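Local coordinates for cellulose-binding protein (Saccharophagus degradans, PDB 2YHG), which is of unknown precise function but has a nucleoside hydrolase-related region, is associated with carbohydrate metabolism and possibly cleaves glycosyl bonds, and binds calcium, magnesium and zinc ions, at residues W213-Y219 and I311-Q316; N253-N257 and A428-V432; A330-P334 and D420-L426; P336-N340 and S358-G363. All blocks are in the same frame, centred on the assembly; numbering follows the deposited sequence. Where two conformers were deposited one is given.

Contact 1: residues W213-Y219 and I311-Q316; sequences WQPSDSY and IHNDFQ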
loop_
_atom_site.group_PDB
_atom_site.type_symbol
_atom_site.label_atom_id
_atom_site.label_comp_id
_atom_site.label_asym_id
_atom_site.label_seq_id
_atom_site.Cartn_x
_atom_site.Cartn_y
_atom_site.Cartn_z
ATOM N N TRP A 213 8.893 7.484 -9.058
ATOM C CA TRP A 213 9.419 7.493 -7.688
ATOM C C TRP A 213 10.657 6.639 -7.496
ATOM O O TRP A 213 11.299 6.730 -6.438
ATOM C CB TRP A 213 8.305 7.006 -6.734
ATOM C CG TRP A 213 7.901 5.600 -6.982
ATOM C CD1 TRP A 213 6.975 5.174 -7.882
ATOM C CD2 TRP A 213 8.472 4.422 -6.404
ATOM N NE1 TRP A 213 6.944 3.811 -7.924
ATOM C CE2 TRP A 213 7.860 3.317 -7.031
ATOM C CE3 TRP A 213 9.418 4.187 -5.403
ATOM C CZ2 TRP A 213 8.230 1.997 -6.761
ATOM C CZ3 TRP A 213 9.773 2.877 -5.117
ATOM C CH2 TRP A 213 9.183 1.805 -5.787
ATOM N N GLN A 214 10.975 5.795 -8.478
ATOM C CA GLN A 214 11.891 4.684 -8.297
ATOM C C GLN A 214 13.328 5.127 -8.018
ATOM O O GLN A 214 13.776 6.174 -8.475
ATOM C CB GLN A 214 11.934 3.813 -9.554
ATOM C CG GLN A 214 10.764 2.853 -9.678
ATOM C CD GLN A 214 9.469 3.402 -10.200
ATOM O OE1 GLN A 214 9.262 4.635 -10.316
ATOM N NE2 GLN A 214 8.563 2.498 -10.524
ATOM N N PRO A 215 14.060 4.325 -7.270
ATOM C CA PRO A 215 15.481 4.577 -7.046
ATOM C C PRO A 215 16.307 4.087 -8.215
ATOM O O PRO A 215 15.826 3.355 -9.079
ATOM C CB PRO A 215 15.766 3.766 -5.809
ATOM C CG PRO A 215 14.944 2.534 -6.037
ATOM C CD PRO A 215 13.655 3.027 -6.715
ATOM N N SER A 216 17.584 4.454 -8.190
ATOM C CA SER A 216 18.507 4.113 -9.263
ATOM C C SER A 216 18.952 2.668 -9.168
ATOM O O SER A 216 18.916 2.032 -8.131
ATOM C CB SER A 216 19.743 5.021 -9.232
ATOM O OG SER A 216 20.506 4.679 -8.113
ATOM N N ASP A 217 19.483 2.179 -10.276
ATOM C CA ASP A 217 20.060 0.841 -10.334
ATOM C C ASP A 217 21.239 0.716 -9.381
ATOM O O ASP A 217 21.440 -0.339 -8.792
ATOM C CB ASP A 217 20.495 0.487 -11.736
ATOM C CG ASP A 217 19.341 0.318 -12.720
ATOM O OD1 ASP A 217 18.168 0.063 -12.312
ATOM O OD2 ASP A 217 19.628 0.434 -13.938
ATOM N N SER A 218 22.033 1.766 -9.201
ATOM C CA SER A 218 23.157 1.766 -8.257
ATOM C C SER A 218 22.719 1.693 -6.812
ATOM O O SER A 218 23.320 0.992 -6.009
ATOM C CB SER A 218 23.979 3.033 -8.428
ATOM O OG SER A 218 25.012 3.057 -7.462
ATOM N N TYR A 219 21.660 2.428 -6.462
ATOM C CA TYR A 219 21.052 2.296 -5.133
ATOM C C TYR A 219 20.714 0.836 -4.883
ATOM O O TYR A 219 20.948 0.279 -3.825
ATOM C CB TYR A 219 19.814 3.188 -5.043
ATOM C CG TYR A 219 18.870 2.836 -3.910
ATOM C CD1 TYR A 219 17.945 1.828 -4.071
ATOM C CD2 TYR A 219 18.860 3.546 -2.722
ATOM C CE1 TYR A 219 17.005 1.544 -3.108
ATOM C CE2 TYR A 219 17.931 3.241 -1.704
ATOM C CZ TYR A 219 16.997 2.240 -1.903
ATOM O OH TYR A 219 16.000 1.935 -0.996
ATOM N N ILE A 311 10.732 6.744 1.298
ATOM C CA ILE A 311 10.574 5.403 0.747
ATOM C C ILE A 311 11.934 4.723 0.581
ATOM O O ILE A 311 12.126 3.572 0.993
ATOM C CB ILE A 311 9.832 5.433 -0.606
ATOM C CG1 ILE A 311 8.375 5.874 -0.415
ATOM C CG2 ILE A 311 9.945 4.102 -1.325
ATOM C CD1 ILE A 311 7.638 6.195 -1.713
ATOM N N HIS A 312 12.887 5.435 -0.013
ATOM C CA HIS A 312 14.163 4.809 -0.286
ATOM C C HIS A 312 14.962 4.546 0.981
ATOM O O HIS A 312 15.609 3.498 1.129
ATOM C CB HIS A 312 15.006 5.645 -1.242
ATOM C CG HIS A 312 14.344 5.877 -2.558
ATOM N ND1 HIS A 312 13.471 4.980 -3.137
ATOM C CD2 HIS A 312 14.402 6.943 -3.389
ATOM C CE1 HIS A 312 13.008 5.519 -4.253
ATOM N NE2 HIS A 312 13.583 6.689 -4.456
ATOM N N ASN A 313 14.898 5.480 1.914
ATOM C CA ASN A 313 15.621 5.308 3.160
ATOM C C ASN A 313 15.024 4.155 3.964
ATOM O O ASN A 313 15.745 3.369 4.593
ATOM C CB ASN A 313 15.626 6.598 3.978
ATOM C CG ASN A 313 16.486 7.663 3.368
ATOM O OD1 ASN A 313 17.027 7.535 2.254
ATOM N ND2 ASN A 313 16.605 8.766 4.106
ATOM N N ASP A 314 13.693 4.034 3.935
ATOM C CA ASP A 314 13.001 2.951 4.592
ATOM C C ASP A 314 13.525 1.593 4.113
ATOM O O ASP A 314 13.867 0.723 4.920
ATOM C CB ASP A 314 11.510 3.102 4.331
ATOM C CG ASP A 314 10.676 2.045 4.972
ATOM O OD1 ASP A 314 10.861 1.715 6.168
ATOM O OD2 ASP A 314 9.781 1.531 4.294
ATOM N N PHE A 315 13.554 1.373 2.812
ATOM C CA PHE A 315 13.952 0.075 2.281
ATOM C C PHE A 315 15.434 -0.176 2.588
ATOM O O PHE A 315 15.819 -1.278 2.915
ATOM C CB PHE A 315 13.641 0.051 0.795
ATOM C CG PHE A 315 13.797 -1.296 0.090
ATOM C CD1 PHE A 315 13.731 -2.494 0.724
ATOM C CD2 PHE A 315 13.898 -1.312 -1.286
ATOM C CE1 PHE A 315 13.794 -3.683 0.012
ATOM C CE2 PHE A 315 13.931 -2.495 -2.009
ATOM C CZ PHE A 315 13.884 -3.685 -1.357
ATOM N N GLN A 316 16.256 0.850 2.460
ATOM C CA GLN A 316 17.687 0.741 2.811
ATOM C C GLN A 316 17.852 0.232 4.237
ATOM O O GLN A 316 18.625 -0.709 4.489
ATOM C CB GLN A 316 18.380 2.065 2.587
ATOM C CG GLN A 316 19.825 2.065 3.025
ATOM C CD GLN A 316 20.517 3.402 2.952
ATOM O OE1 GLN A 316 20.075 4.333 2.286
ATOM N NE2 GLN A 316 21.647 3.500 3.647
HETATM O O HOH W 1 13.501 2.286 -2.579
#

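Contact 2: residues N253-N257 and A428-V432; sequences NPGLN and AYRRV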
loop_
_atom_site.group_PDB
_atom_site.type_symbol
_atom_site.label_atom_id
_atom_site.label_comp_id
_atom_site.label_asym_id
_atom_site.label_seq_id
_atom_site.Cartn_x
_atom_site.Cartn_y
_atom_site.Cartn_z
ATOM N N ASN A 253 1.469 2.988 5.887
ATOM C CA ASN A 253 1.607 4.014 6.884
ATOM C C ASN A 253 0.267 4.445 7.446
ATOM O O ASN A 253 -0.292 5.473 7.059
ATOM C CB ASN A 253 2.281 5.255 6.299
ATOM C CG ASN A 253 3.651 4.996 5.776
ATOM O OD1 ASN A 253 4.594 4.811 6.536
ATOM N ND2 ASN A 253 3.807 5.059 4.469
ATOM N N PRO A 254 -0.283 3.690 8.419
ATOM C CA PRO A 254 -1.588 4.059 8.952
ATOM C C PRO A 254 -1.660 5.458 9.548
ATOM O O PRO A 254 -2.718 6.074 9.522
ATOM C CB PRO A 254 -1.873 2.966 9.992
ATOM C CG PRO A 254 -1.023 1.786 9.546
ATOM C CD PRO A 254 0.188 2.398 8.941
ATOM N N GLY A 255 -0.553 5.984 10.064
ATOM C CA GLY A 255 -0.544 7.333 10.593
ATOM C C GLY A 255 -0.515 8.413 9.533
ATOM O O GLY A 255 -0.821 9.577 9.839
ATOM N N LEU A 256 -0.095 8.055 8.305
ATOM C CA LEU A 256 -0.073 8.991 7.183
ATOM C C LEU A 256 -1.394 9.052 6.461
ATOM O O LEU A 256 -1.858 10.130 6.075
ATOM C CB LEU A 256 1.024 8.612 6.190
ATOM C CG LEU A 256 1.124 9.422 4.903
ATOM C CD1 LEU A 256 1.338 10.909 5.170
ATOM C CD2 LEU A 256 2.282 8.872 4.062
ATOM N N ASN A 257 -1.994 7.906 6.206
ATOM C CA ASN A 257 -3.177 7.836 5.359
ATOM C C ASN A 257 -3.993 6.606 5.666
ATOM O O ASN A 257 -3.444 5.552 5.940
ATOM C CB ASN A 257 -2.858 7.913 3.851
ATOM C CG ASN A 257 -2.059 6.730 3.353
ATOM O OD1 ASN A 257 -0.902 6.531 3.763
ATOM N ND2 ASN A 257 -2.636 5.965 2.428
ATOM N N ALA A 428 8.678 9.223 9.952
ATOM C CA ALA A 428 7.380 8.769 10.431
ATOM C C ALA A 428 6.383 9.908 10.307
ATOM O O ALA A 428 6.766 11.065 10.112
ATOM C CB ALA A 428 7.448 8.276 11.871
ATOM N N TYR A 429 5.102 9.568 10.363
ATOM C CA TYR A 429 4.041 10.509 10.027
ATOM C C TYR A 429 2.922 10.467 11.029
ATOM O O TYR A 429 2.540 9.404 11.505
ATOM C CB TYR A 429 3.442 10.137 8.663
ATOM C CG TYR A 429 4.449 10.065 7.547
ATOM C CD1 TYR A 429 4.959 11.200 6.970
ATOM C CD2 TYR A 429 4.955 8.837 7.112
ATOM C CE1 TYR A 429 5.903 11.117 5.960
ATOM C CE2 TYR A 429 5.858 8.744 6.083
ATOM C CZ TYR A 429 6.323 9.888 5.513
ATOM O OH TYR A 429 7.208 9.782 4.449
ATOM N N ARG A 430 2.278 11.624 11.221
ATOM C CA ARG A 430 0.948 11.684 11.803
ATOM C C ARG A 430 0.130 12.751 11.095
ATOM O O ARG A 430 0.455 13.931 11.174
ATOM C CB ARG A 430 0.964 11.986 13.299
ATOM C CG ARG A 430 -0.441 12.090 13.899
ATOM C CD ARG A 430 -1.097 10.716 14.024
ATOM N NE ARG A 430 -0.319 9.861 14.928
ATOM C CZ ARG A 430 -0.220 10.047 16.248
ATOM N NH1 ARG A 430 -1.059 10.842 16.883
ATOM N NH2 ARG A 430 0.655 9.361 16.966
ATOM N N ARG A 431 -0.932 12.348 10.421
ATOM C CA ARG A 431 -1.907 13.255 9.889
ATOM C C ARG A 431 -2.952 13.583 10.924
ATOM O O ARG A 431 -3.477 12.710 11.591
ATOM C CB ARG A 431 -2.571 12.667 8.633
ATOM C CG ARG A 431 -3.467 13.685 7.915
ATOM C CD ARG A 431 -4.256 13.068 6.770
ATOM N NE ARG A 431 -3.354 12.450 5.807
ATOM C CZ ARG A 431 -3.340 12.616 4.488
ATOM N NH1 ARG A 431 -4.132 13.465 3.875
ATOM N NH2 ARG A 431 -2.503 11.873 3.791
ATOM N N VAL A 432 -3.249 14.875 11.031
ATOM C CA VAL A 432 -4.322 15.408 11.844
ATOM C C VAL A 432 -5.364 15.994 10.904
ATOM O O VAL A 432 -5.098 16.970 10.198
ATOM C CB VAL A 432 -3.827 16.471 12.826
ATOM C CG1 VAL A 432 -4.964 16.881 13.748
ATOM C CG2 VAL A 432 -2.657 15.935 13.655
#

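Contact 3: residues A330-P334 and D420-L426; sequences ANHHP and DNGSPNL. With CA (calcium ion), chain D.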
loop_
_atom_site.group_PDB
_atom_site.type_symbol
_atom_site.label_atom_id
_atom_site.label_comp_id
_atom_site.label_asym_id
_atom_site.label_seq_id
_atom_site.Cartn_x
_atom_site.Cartn_y
_atom_site.Cartn_z
ATOM N N ALA A 330 21.618 -1.066 13.241
ATOM C CA ALA A 330 20.790 -0.515 12.165
ATOM C C ALA A 330 19.923 0.590 12.740
ATOM O O ALA A 330 19.723 0.677 13.953
ATOM C CB ALA A 330 19.933 -1.599 11.528
ATOM N N ASN A 331 19.345 1.384 11.840
ATOM C CA ASN A 331 18.428 2.434 12.235
ATOM C C ASN A 331 16.983 1.968 12.217
ATOM O O ASN A 331 16.592 1.152 11.379
ATOM C CB ASN A 331 18.613 3.639 11.327
ATOM C CG ASN A 331 17.908 4.883 11.848
ATOM O OD1 ASN A 331 17.617 4.984 13.042
ATOM N ND2 ASN A 331 17.684 5.870 10.972
ATOM N N HIS A 332 16.210 2.476 13.173
ATOM C CA HIS A 332 14.779 2.207 13.280
ATOM C C HIS A 332 13.969 3.504 13.305
ATOM O O HIS A 332 14.475 4.566 13.686
ATOM C CB HIS A 332 14.496 1.364 14.510
ATOM C CG HIS A 332 15.404 0.178 14.596
ATOM N ND1 HIS A 332 16.665 0.280 15.133
ATOM C CD2 HIS A 332 15.318 -1.070 14.076
ATOM C CE1 HIS A 332 17.316 -0.856 14.946
ATOM N NE2 HIS A 332 16.518 -1.700 14.322
ATOM N N HIS A 333 12.724 3.424 12.879
ATOM C CA HIS A 333 11.921 4.610 12.643
ATOM C C HIS A 333 11.611 5.366 13.931
ATOM O O HIS A 333 11.329 4.751 14.959
ATOM C CB HIS A 333 10.646 4.273 11.920
ATOM C CG HIS A 333 10.864 3.436 10.708
ATOM N ND1 HIS A 333 11.236 2.110 10.760
ATOM C CD2 HIS A 333 10.777 3.765 9.404
ATOM C CE1 HIS A 333 11.335 1.650 9.522
ATOM N NE2 HIS A 333 11.102 2.648 8.677
ATOM N N PRO A 334 11.508 6.694 13.829
ATOM C CA PRO A 334 11.014 7.456 14.974
ATOM C C PRO A 334 9.526 7.198 15.186
ATOM O O PRO A 334 8.825 6.671 14.308
ATOM C CB PRO A 334 11.280 8.894 14.571
ATOM C CG PRO A 334 11.420 8.897 13.097
ATOM C CD PRO A 334 11.885 7.557 12.691
ATOM N N ASP A 420 14.418 11.291 11.740
ATOM C CA ASP A 420 15.572 11.112 12.604
ATOM C C ASP A 420 16.866 11.430 11.895
ATOM O O ASP A 420 16.888 11.717 10.709
ATOM C CB ASP A 420 15.565 9.737 13.303
ATOM C CG ASP A 420 15.945 8.572 12.397
ATOM O OD1 ASP A 420 16.690 8.769 11.422
ATOM O OD2 ASP A 420 15.522 7.444 12.741
ATOM N N ASN A 421 17.957 11.503 12.660
ATOM C CA ASN A 421 19.286 11.727 12.093
ATOM C C ASN A 421 20.152 10.468 12.125
ATOM O O ASN A 421 21.380 10.550 12.116
ATOM C CB ASN A 421 19.990 12.908 12.770
ATOM C CG ASN A 421 20.443 12.592 14.170
ATOM O OD1 ASN A 421 19.917 11.686 14.825
ATOM N ND2 ASN A 421 21.440 13.341 14.657
ATOM N N GLY A 422 19.523 9.306 12.110
ATOM C CA GLY A 422 20.204 8.057 11.944
ATOM C C GLY A 422 20.607 7.809 10.495
ATOM O O GLY A 422 20.465 8.641 9.662
ATOM N N SER A 423 21.193 6.637 10.280
ATOM C CA SER A 423 21.833 6.291 8.970
ATOM C C SER A 423 21.110 5.076 8.370
ATOM O O SER A 423 21.226 4.015 8.915
ATOM C CB SER A 423 23.293 5.875 9.149
ATOM O OG SER A 423 23.872 5.606 7.879
ATOM N N PRO A 424 20.339 5.232 7.284
ATOM C CA PRO A 424 19.931 6.512 6.702
ATOM C C PRO A 424 18.802 7.152 7.541
ATOM O O PRO A 424 18.237 6.508 8.354
ATOM C CB PRO A 424 19.344 6.064 5.333
ATOM C CG PRO A 424 18.674 4.780 5.675
ATOM C CD PRO A 424 19.595 4.104 6.691
ATOM N N ASN A 425 18.508 8.419 7.282
ATOM C CA ASN A 425 17.461 9.088 8.077
ATOM C C ASN A 425 16.125 8.381 7.842
ATOM O O ASN A 425 15.722 8.160 6.690
ATOM C CB ASN A 425 17.226 10.541 7.634
ATOM C CG ASN A 425 18.401 11.516 7.834
ATOM O OD1 ASN A 425 18.297 12.615 7.370
ATOM N ND2 ASN A 425 19.488 11.109 8.529
ATOM N N LEU A 426 15.412 8.085 8.905
ATOM C CA LEU A 426 14.120 7.448 8.793
ATOM C C LEU A 426 13.004 8.398 9.214
ATOM O O LEU A 426 13.152 9.261 10.077
ATOM C CB LEU A 426 14.068 6.155 9.593
ATOM C CG LEU A 426 14.886 5.014 9.014
ATOM C CD1 LEU A 426 14.861 3.840 9.948
ATOM C CD2 LEU A 426 14.345 4.623 7.622
HETATM CA CA CA D . 16.084 6.068 14.536
HETATM O O HOH W 2 20.123 1.387 9.028
#

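Contact 4: residues P336-N340 and S358-G363; sequences PVVNN and SLDASG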
loop_
_atom_site.group_PDB
_atom_site.type_symbol
_atom_site.label_atom_id
_atom_site.label_comp_id
_atom_site.label_asym_id
_atom_site.label_seq_id
_atom_site.Cartn_x
_atom_site.Cartn_y
_atom_site.Cartn_z
ATOM N N PRO A 336 5.959 8.807 16.392
ATOM C CA PRO A 336 5.279 10.082 16.613
ATOM C C PRO A 336 4.283 10.023 17.751
ATOM O O PRO A 336 3.568 9.037 17.923
ATOM C CB PRO A 336 4.489 10.327 15.328
ATOM C CG PRO A 336 4.934 9.369 14.402
ATOM C CD PRO A 336 5.578 8.211 15.106
ATOM N N VAL A 337 4.161 11.142 18.452
ATOM C CA VAL A 337 3.077 11.400 19.394
ATOM C C VAL A 337 2.600 12.817 19.144
ATOM O O VAL A 337 3.440 13.682 18.936
ATOM C CB VAL A 337 3.583 11.243 20.853
ATOM C CG1 VAL A 337 2.492 11.644 21.839
ATOM C CG2 VAL A 337 4.077 9.803 21.093
ATOM N N VAL A 338 1.285 13.034 19.090
ATOM C CA VAL A 338 0.723 14.367 18.939
ATOM C C VAL A 338 -0.321 14.559 20.035
ATOM O O VAL A 338 -1.236 13.788 20.164
ATOM C CB VAL A 338 0.099 14.568 17.557
ATOM C CG1 VAL A 338 -0.566 15.935 17.471
ATOM C CG2 VAL A 338 1.163 14.415 16.473
ATOM N N ASN A 339 -0.140 15.614 20.821
ATOM C CA ASN A 339 -1.034 15.954 21.909
ATOM C C ASN A 339 -1.290 14.736 22.800
ATOM O O ASN A 339 -2.425 14.442 23.139
ATOM C CB ASN A 339 -2.322 16.580 21.392
ATOM C CG ASN A 339 -2.090 17.961 20.805
ATOM O OD1 ASN A 339 -1.004 18.516 20.891
ATOM N ND2 ASN A 339 -3.110 18.522 20.170
ATOM N N ASN A 340 -0.208 14.023 23.113
ATOM C CA ASN A 340 -0.233 12.822 23.972
ATOM C C ASN A 340 -1.029 11.661 23.397
ATOM O O ASN A 340 -1.350 10.716 24.107
ATOM C CB ASN A 340 -0.749 13.156 25.370
ATOM C CG ASN A 340 0.106 14.196 26.070
ATOM O OD1 ASN A 340 1.338 14.206 25.949
ATOM N ND2 ASN A 340 -0.547 15.109 26.769
ATOM N N SER A 358 -3.423 24.123 18.808
ATOM C CA SER A 358 -2.086 23.691 19.161
ATOM C C SER A 358 -1.889 22.211 18.808
ATOM O O SER A 358 -2.718 21.376 19.182
ATOM C CB SER A 358 -1.884 23.914 20.663
ATOM O OG SER A 358 -0.778 23.201 21.158
ATOM N N LEU A 359 -0.815 21.893 18.099
ATOM C CA LEU A 359 -0.458 20.501 17.804
ATOM C C LEU A 359 0.978 20.306 18.263
ATOM O O LEU A 359 1.889 20.918 17.737
ATOM C CB LEU A 359 -0.600 20.191 16.314
ATOM C CG LEU A 359 -2.002 20.323 15.710
ATOM C CD1 LEU A 359 -1.944 20.126 14.187
ATOM C CD2 LEU A 359 -3.008 19.399 16.351
ATOM N N ASP A 360 1.139 19.492 19.290
ATOM C CA ASP A 360 2.405 19.370 19.983
ATOM C C ASP A 360 2.920 17.945 19.859
ATOM O O ASP A 360 2.295 17.030 20.371
ATOM C CB ASP A 360 2.191 19.737 21.465
ATOM C CG ASP A 360 3.451 19.808 22.247
ATOM O OD1 ASP A 360 4.534 19.477 21.723
ATOM O OD2 ASP A 360 3.333 20.201 23.429
ATOM N N ALA A 361 4.032 17.792 19.145
ATOM C CA ALA A 361 4.640 16.496 18.923
ATOM C C ALA A 361 5.730 16.171 19.937
ATOM O O ALA A 361 6.450 15.168 19.758
ATOM C CB ALA A 361 5.198 16.415 17.498
ATOM N N SER A 362 5.868 16.956 20.993
ATOM C CA SER A 362 6.754 16.554 22.102
ATOM C C SER A 362 6.357 15.124 22.630
ATOM O O SER A 362 5.267 14.750 22.812
ATOM C CB SER A 362 6.650 17.632 23.224
ATOM O OG SER A 362 6.945 18.879 22.710
ATOM N N GLY A 363 7.248 14.299 23.148
ATOM C CA GLY A 363 6.601 13.014 23.383
ATOM C C GLY A 363 7.095 11.959 22.399
ATOM O O GLY A 363 6.887 10.755 22.547
HETATM O O HOH W 3 -1.119 20.909 22.414
#

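Contact 1: residues W213-Y219 and I311-Q316
His312 pushes its imidazole into the bend of 213-219, where it meets three side chains on different sides. One face is covered by Pro215: CB stands 3.8 Å from the centroid of the His312 ring and 17° off its normal, a CH-pi contact lying toward the rim of the ring. An edge of the same imidazole turns toward the face of Tyr219 in an edge-to-face pair, with the planes inclined by 55° and the centroids 5.5 Å apart. The far end of the imidazole, at CE1, passes obliquely by the Trp213 indole, which Ile311 meets through CG2, 4.0 Å from Trp213 CZ3, the two side chains running almost perpendicular.

With CG anti to the backbone nitrogen (chi1 162°), Tyr219 reaches across to the helix, and its hydroxyl donates to His312 O at 2.7 Å, in the carbonyl plane and on a lone pair. That oxygen also takes the helical bond from Gln316 N, so two donors grip it. A water ties the same pair together a second time, donating to Tyr219 OH and lying 2.8 Å from His312 ND1.

Ser216, at the N-cap, fixes the first turn from which Tyr219 projects: its OG accepts from Tyr219 N at 3.0 Å. Arg49 of helix 42-52 packs on Trp213, Ile311 and Phe315. The contact thus packs the N-capped start of helix 217-225 on helix 308-323, with helix 42-52 alongside, close to the zinc site that the Gln316 side chain approaches.

Contact 2: residues N253-N257 and A428-V432
The seam between the nucleoside hydrolase-like part and the C-terminal beta domain runs through this contact, in which the loop 253-257 lies against strand 427-436. Tyr429 and Leu256 meet side by side, pointing the same way. Leu256 CD2 sits over one face of the phenol, 4.1 Å from the centroid of the Tyr429 ring and 14° off its normal, while Leu256 CB reaches 3.8 Å from Tyr429 CB. Asn253 OD1 approaches the edge of that ring, close to its plane. Beyond the segments, Trp267 bonds to the phenol hydroxyl through its NE1 and meets the ring at about a right angle.

Gly255 brings its backbone close to the strand: its oxygen accepts from Arg431 N at 2.8 Å, an almost straight bond, and lies 3.4 Å from Arg430 CA in a CA-H...O contact. The next carbonyl, of Leu256, is the acceptor for the Arg431 side chain. Arg431 NE and NH2 lie 2.8 Å and 2.9 Å from Leu256 O, gripping that one atom side-on, with the oxygen close to the guanidinium plane. A bend at chi3 (-57°) in an otherwise extended chain turns the guanidinium back onto the loop.

NH1 of Arg431 goes on to Met264 O and His413 ND1, so the group is tied on several edges and its rotation is fixed. Within the loop, Asn253 O receives both Leu256 N and Asn257 N, which keeps the turn compact. This implies a buried cation held by neutral acceptors, carbonyl oxygens and a histidine nitrogen, which would probably offset part of its charge beside Leu256 and Leu415.

Contact 3: residues A330-P334 and D420-L426
A calcium site at one end of the C-terminal beta domain clamps 330-334 onto the loop 420-426. From these segments the calcium ion takes Asn331 OD1 at 2.4 Å, His332 O at 2.4 Å and Asp420 OD2 at 2.3 Å; Asp366, Asp368 and Asp370 complete the shell.

Asn331 and Asp420 reach in from opposite directions, their amide and carboxylate planes 39° apart. While OD1 of the amide serves the metal, its ND2 donates in the amide plane to Pro424 O at 2.8 Å and to Asp420 OD1 at 3.1 Å, the latter met on the syn side. Both ends of the amide are therefore used, and its flip is fixed. Asp420 OD1 is gripped by two further donors: Leu426 N and Gly422 N come in well out of the carboxylate plane, one over each face, and the Gly422 bond closes an Asx turn. These second-shell bonds orient the carboxylate, while OD2 binds the ion and takes a weak bond from Asn331 ND2.

Leu426 packs alongside. Its CD1 stands directly over the centre of the His333 ring, 4.0 Å from the centroid, and its carbonyl oxygen lies 3.4 Å from Pro334 CD.

With three ligand residues, supplying four atoms, on an Asp-x-Asp-x-Asp run and the others from loops distant in sequence, this is a calcium loop at one end of a beta sandwich, perhaps resembling those of cadherin-like domains.

Contact 4: residues P336-N340 and S358-G363
Asn339 lays its amide along the backbone of 358-360 and makes two bonds with it. OD1 accepts from Asp360 N at 2.8 Å, the donor tilted 34° from the carbonyl plane, and ND2 donates almost straight to Ser358 O at 3.0 Å, which lies close to the amide plane. The side chain thus imitates the backbone of a neighbouring strand. A third bond, from Asn339 N to Asp360 O at 2.9 Å, comes from the main chain of the same residue. With CG beside the backbone nitrogen (chi1 -69°), amide and main chain face the same strand.

The grip is extended by a water that donates to Asn339 OD1 and sits 2.6 Å from Ser358 OG. On the other flank, Val337 O lies 3.1 Å from Ala361 CA, a CA-H...O contact, and Val337 CG2 touches Gly363 O at 3.3 Å.

One step out, Asp360 shapes the end of its strand: OD1 receives both Ser362 OG and Ser362 N, the latter closing an Asx turn. Beneath, Val338, Leu359 and Ala361 all pack on Trp376 of strand 372-378. Leu359 and Ala361 bond by backbone to Ala399 and Ala397, so strand 356-360 pairs with 398-402 along one edge, and Asn339 meets the other. The connector 336-340, turned by the left-handed backbone angles of Asn339 and Asn340, therefore runs along the edge strand of a beta sandwich.

How the contacts relate
Contacts 2, 3 and 4 meet in the C-terminal beta domain, contact 2 joining it to the hydrolase-like part. The loop of contact 3 leads into the strand of contact 2, and Ala428 CB packs 3.2 Å from Pro334 O. Arg430 CG of contact 2 touches Val338 CG2 of contact 4 at 3.8 Å, while the segments of contacts 3 and 4 adjoin in sequence. Contact 1 is tied to contact 3 by Asp314 OD1 to His333 NE2, 2.7 Å, and Asn313 ND2 to Asn425 O, 2.8 Å, both probable hydrogen bonds. Contacts 1 and 4 lie farthest apart, about 30 Å between centres. The side chain of Gln316 is about 4 Å from the zinc ion.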